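Local atomic coordinates of putative uncharacterized protein TTHB071 (Thermus thermophilus, PDB entry 3AYV), a protein that binds zinc ions in a xylose isomerase-like TIM barrel and is of uncertain function, possibly an AP endonuclease-like enzyme with a part in protection against oxidative stress. Residues A[137-150]-A[170-182]. Numbering follows the deposited sequence.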
# COMPACT_ATOMS: atom_id res chain seq x y z
N ASN A 137 -4.04 -2.50 5.09
CA ASN A 137 -4.19 -2.51 6.55
C ASN A 137 -3.03 -1.73 7.17
O ASN A 137 -1.89 -1.82 6.71
CB ASN A 137 -4.23 -3.94 7.13
CG ASN A 137 -2.97 -4.76 6.78
OD1 ASN A 137 -2.70 -5.02 5.61
ND2 ASN A 137 -2.20 -5.15 7.82
N SER A 138 -3.34 -1.00 8.24
CA SER A 138 -2.37 -0.23 8.99
C SER A 138 -2.53 -0.55 10.49
O SER A 138 -1.93 -1.51 10.97
CB SER A 138 -2.48 1.27 8.66
OG SER A 138 -3.79 1.77 8.89
N HIS A 139 -3.43 0.16 11.17
CA HIS A 139 -3.62 0.03 12.60
C HIS A 139 -4.90 -0.68 13.01
O HIS A 139 -5.19 -0.73 14.21
CB HIS A 139 -3.55 1.43 13.28
CG HIS A 139 -2.23 2.09 13.09
ND1 HIS A 139 -1.14 1.83 13.89
CD2 HIS A 139 -1.80 2.96 12.14
CE1 HIS A 139 -0.10 2.52 13.45
NE2 HIS A 139 -0.47 3.22 12.39
N GLU A 140 -5.65 -1.25 12.05
CA GLU A 140 -6.90 -1.93 12.41
C GLU A 140 -6.55 -3.13 13.28
O GLU A 140 -5.60 -3.84 12.98
CB GLU A 140 -7.71 -2.39 11.18
CG GLU A 140 -8.19 -1.25 10.25
CD GLU A 140 -7.09 -0.76 9.31
OE1 GLU A 140 -5.97 -1.31 9.30
OE2 GLU A 140 -7.35 0.22 8.58
N PRO A 141 -7.30 -3.31 14.37
CA PRO A 141 -6.93 -4.46 15.22
C PRO A 141 -7.21 -5.84 14.60
O PRO A 141 -6.53 -6.81 14.94
CB PRO A 141 -7.69 -4.22 16.53
CG PRO A 141 -8.74 -3.17 16.24
CD PRO A 141 -8.21 -2.36 15.04
N HIS A 142 -8.17 -5.92 13.66
CA HIS A 142 -8.64 -7.19 13.10
C HIS A 142 -9.25 -6.90 11.72
O HIS A 142 -9.83 -5.82 11.51
CB HIS A 142 -9.70 -7.83 14.04
CG HIS A 142 -10.14 -9.20 13.63
ND1 HIS A 142 -11.05 -9.44 12.61
CD2 HIS A 142 -9.80 -10.42 14.12
CE1 HIS A 142 -11.22 -10.74 12.47
NE2 HIS A 142 -10.49 -11.36 13.38
N PRO A 143 -9.10 -7.85 10.77
CA PRO A 143 -9.55 -7.66 9.39
C PRO A 143 -11.07 -7.46 9.27
O PRO A 143 -11.54 -6.93 8.25
CB PRO A 143 -9.10 -8.95 8.67
CG PRO A 143 -8.83 -9.94 9.77
CD PRO A 143 -8.35 -9.11 10.93
N GLU A 144 -11.82 -7.85 10.31
CA GLU A 144 -13.28 -7.62 10.32
C GLU A 144 -13.67 -6.15 10.15
O GLU A 144 -14.78 -5.87 9.71
CB GLU A 144 -13.93 -8.18 11.58
CG GLU A 144 -13.60 -7.31 12.78
CD GLU A 144 -14.07 -7.84 14.11
OE1 GLU A 144 -14.73 -8.91 14.13
OE2 GLU A 144 -13.76 -7.18 15.14
N ALA A 145 -12.79 -5.20 10.52
CA ALA A 145 -13.13 -3.80 10.35
C ALA A 145 -12.93 -3.32 8.91
O ALA A 145 -13.45 -2.27 8.52
CB ALA A 145 -12.34 -2.93 11.30
N LEU A 146 -12.18 -4.09 8.12
CA LEU A 146 -11.96 -3.76 6.71
C LEU A 146 -12.98 -4.47 5.82
O LEU A 146 -13.36 -3.96 4.76
CB LEU A 146 -10.54 -4.13 6.26
CG LEU A 146 -9.47 -3.28 6.98
CD1 LEU A 146 -8.11 -3.66 6.44
CD2 LEU A 146 -9.74 -1.72 6.89
N ARG A 147 -13.38 -5.66 6.22
CA ARG A 147 -14.31 -6.45 5.40
C ARG A 147 -15.58 -5.67 4.94
O ARG A 147 -15.93 -5.73 3.76
CB ARG A 147 -14.67 -7.76 6.13
CG ARG A 147 -15.37 -8.78 5.23
CD ARG A 147 -15.59 -10.09 5.96
NE ARG A 147 -14.39 -10.94 5.94
CZ ARG A 147 -14.05 -11.73 4.93
NH1 ARG A 147 -14.79 -11.77 3.83
NH2 ARG A 147 -12.94 -12.47 5.01
N PRO A 148 -16.26 -4.95 5.86
CA PRO A 148 -17.46 -4.21 5.39
C PRO A 148 -17.16 -3.05 4.42
O PRO A 148 -18.01 -2.69 3.58
CB PRO A 148 -18.04 -3.64 6.70
CG PRO A 148 -17.43 -4.53 7.83
CD PRO A 148 -16.04 -4.75 7.31
N VAL A 149 -15.98 -2.45 4.54
CA VAL A 149 -15.59 -1.39 3.59
C VAL A 149 -15.50 -1.99 2.20
O VAL A 149 -16.03 -1.44 1.21
CB VAL A 149 -14.24 -0.72 3.95
CG1 VAL A 149 -13.98 0.49 3.03
CG2 VAL A 149 -14.21 -0.28 5.43
N LEU A 150 -14.78 -3.11 2.10
CA LEU A 150 -14.68 -3.84 0.83
C LEU A 150 -16.04 -4.29 0.31
O LEU A 150 -16.34 -4.12 -0.88
CB LEU A 150 -13.75 -5.05 1.00
CG LEU A 150 -12.35 -4.69 1.53
CD1 LEU A 150 -11.59 -5.92 1.95
CD2 LEU A 150 -11.60 -3.94 0.43
N SER A 170 -1.57 -4.44 15.02
CA SER A 170 -2.93 -4.99 15.18
C SER A 170 -2.98 -5.94 16.38
O SER A 170 -1.94 -6.18 17.02
CB SER A 170 -3.38 -5.72 13.89
OG SER A 170 -3.03 -7.11 13.92
N ARG A 171 -4.16 -6.48 16.68
CA ARG A 171 -4.31 -7.54 17.69
C ARG A 171 -4.45 -8.91 17.03
O ARG A 171 -4.82 -9.90 17.69
CB ARG A 171 -5.55 -7.28 18.57
CG ARG A 171 -5.75 -5.83 18.94
CD ARG A 171 -4.83 -5.39 20.08
NE ARG A 171 -4.79 -3.93 20.14
CZ ARG A 171 -3.79 -3.22 20.66
NH1 ARG A 171 -2.72 -3.83 21.20
NH2 ARG A 171 -3.85 -1.89 20.62
N THR A 172 -4.15 -8.98 15.73
CA THR A 172 -4.29 -10.19 14.95
C THR A 172 -2.96 -10.43 14.20
O THR A 172 -2.85 -10.19 13.00
CB THR A 172 -5.49 -10.08 13.98
OG1 THR A 172 -6.64 -9.57 14.68
CG2 THR A 172 -5.85 -11.45 13.38
N PRO A 173 -1.93 -10.92 14.93
CA PRO A 173 -0.62 -10.94 14.29
C PRO A 173 -0.49 -12.02 13.22
O PRO A 173 0.36 -11.89 12.35
CB PRO A 173 0.34 -11.22 15.47
CG PRO A 173 -0.52 -11.94 16.50
CD PRO A 173 -1.84 -11.18 16.38
N ASP A 174 -1.30 -13.06 13.31
CA ASP A 174 -1.25 -14.13 12.31
C ASP A 174 -1.77 -13.62 10.96
O ASP A 174 -2.78 -12.91 10.92
CB ASP A 174 -2.10 -15.32 12.75
CG ASP A 174 -1.60 -15.98 14.04
OD1 ASP A 174 -0.43 -15.77 14.43
OD2 ASP A 174 -2.38 -16.75 14.65
N PRO A 175 -1.10 -14.01 9.86
CA PRO A 175 -1.49 -13.53 8.54
C PRO A 175 -2.82 -14.10 8.06
O PRO A 175 -3.50 -13.46 7.27
CB PRO A 175 -0.36 -14.00 7.62
CG PRO A 175 0.74 -14.44 8.50
CD PRO A 175 0.12 -14.83 9.81
N GLY A 176 -3.18 -15.29 8.55
CA GLY A 176 -4.41 -16.02 8.10
C GLY A 176 -5.68 -15.19 7.94
O GLY A 176 -6.25 -15.11 6.85
N PRO A 177 -6.15 -14.58 9.03
CA PRO A 177 -7.39 -13.79 8.98
C PRO A 177 -7.33 -12.66 7.94
O PRO A 177 -8.37 -12.32 7.33
CB PRO A 177 -7.49 -13.24 10.41
CG PRO A 177 -6.85 -14.32 11.25
CD PRO A 177 -5.68 -14.79 10.41
N TRP A 178 -6.14 -12.08 7.74
CA TRP A 178 -5.96 -11.00 6.78
C TRP A 178 -5.95 -11.52 5.35
O TRP A 178 -6.54 -10.92 4.45
CB TRP A 178 -4.69 -10.20 7.05
CG TRP A 178 -4.61 -9.64 8.44
CD1 TRP A 178 -3.99 -10.23 9.51
CD2 TRP A 178 -5.12 -8.38 8.91
NE1 TRP A 178 -4.11 -9.44 10.63
CE2 TRP A 178 -4.80 -8.30 10.30
CE3 TRP A 178 -5.82 -7.32 8.31
CZ2 TRP A 178 -5.15 -7.20 11.10
CZ3 TRP A 178 -6.20 -6.22 9.12
CH2 TRP A 178 -5.84 -6.17 10.50
N LEU A 179 -5.26 -12.63 5.15
CA LEU A 179 -5.27 -13.31 3.85
C LEU A 179 -6.68 -13.69 3.39
O LEU A 179 -6.95 -13.75 2.19
CB LEU A 179 -4.39 -14.55 3.93
CG LEU A 179 -2.90 -14.19 4.07
CD1 LEU A 179 -2.03 -15.43 4.36
CD2 LEU A 179 -2.42 -13.46 2.83
N ALA A 180 -7.57 -13.93 4.35
CA ALA A 180 -8.98 -14.26 4.05
C ALA A 180 -9.72 -13.13 3.33
O ALA A 180 -10.80 -13.35 2.76
CB ALA A 180 -9.72 -14.73 5.31
N LEU A 181 -9.15 -11.92 3.34
CA LEU A 181 -9.75 -10.78 2.64
C LEU A 181 -9.37 -10.77 1.17
O LEU A 181 -9.74 -9.88 0.41
CB LEU A 181 -9.30 -9.46 3.28
CG LEU A 181 -9.80 -9.12 4.68
CD1 LEU A 181 -9.22 -7.76 5.12
CD2 LEU A 181 -11.32 -9.05 4.73
N ALA A 182 -8.54 -11.74 0.78
CA ALA A 182 -8.19 -11.93 -0.62
C ALA A 182 -7.37 -10.76 -1.20
O ALA A 182 -7.74 -10.16 -2.21
CB ALA A 182 -9.47 -12.28 -1.48
O HOH W 1 -11.00 -12.52 7.91
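The carbonyl oxygen of Pro141 takes two hydrogen bonds from the facing loop, both in the carbonyl plane: Thr172 OG1 lies 2.8 Å from Pro141 O, and Arg171 N reaches the same Pro141 O at 3.0 Å. Ser170 OG accepts from Thr172 N in an ST turn and is itself hydrogen-bonded to Ala166 O of helix 163-169. Thr172 O in turn receives Trp178 NE1 at 2.8 Å, nearly straight (169°) and in the indole plane, which fixes the rotation of the ring. Pro143 sits on one face of that ring, its CD 3.6 Å from the centroid of the six-membered ring in a CH-pi contact almost along the normal. On the opposite face Asn137 touches the rim, its CB 3.6 Å from Trp178 CZ3 and its amide tilted 32° from the ring; Glu140 O meets the edge. A leucine in place of Trp178 would probably leave Thr172 O without its indole donor and Pro143 and Asn137 without the flat surface between them. Farther along, Leu181 CD1 packs 3.7 Å from Pro143 CB, while Leu181 CD2 lies over one face of the Arg147 guanidinium. The Arg147 chain, bent at chi3 (-82°), brings NH2 to a weak bond with Ala180 O. Asn137, hydrogen-bonded to the zinc ligands Asp162 (OD1 to N) and His165 (O to ND1), extends the contact to the metal site's second shell. The loop after strand 132-136 thus meets helix 176-179, with Phe159 and Phe161 of strand 158-162 touching Leu181 and Trp178.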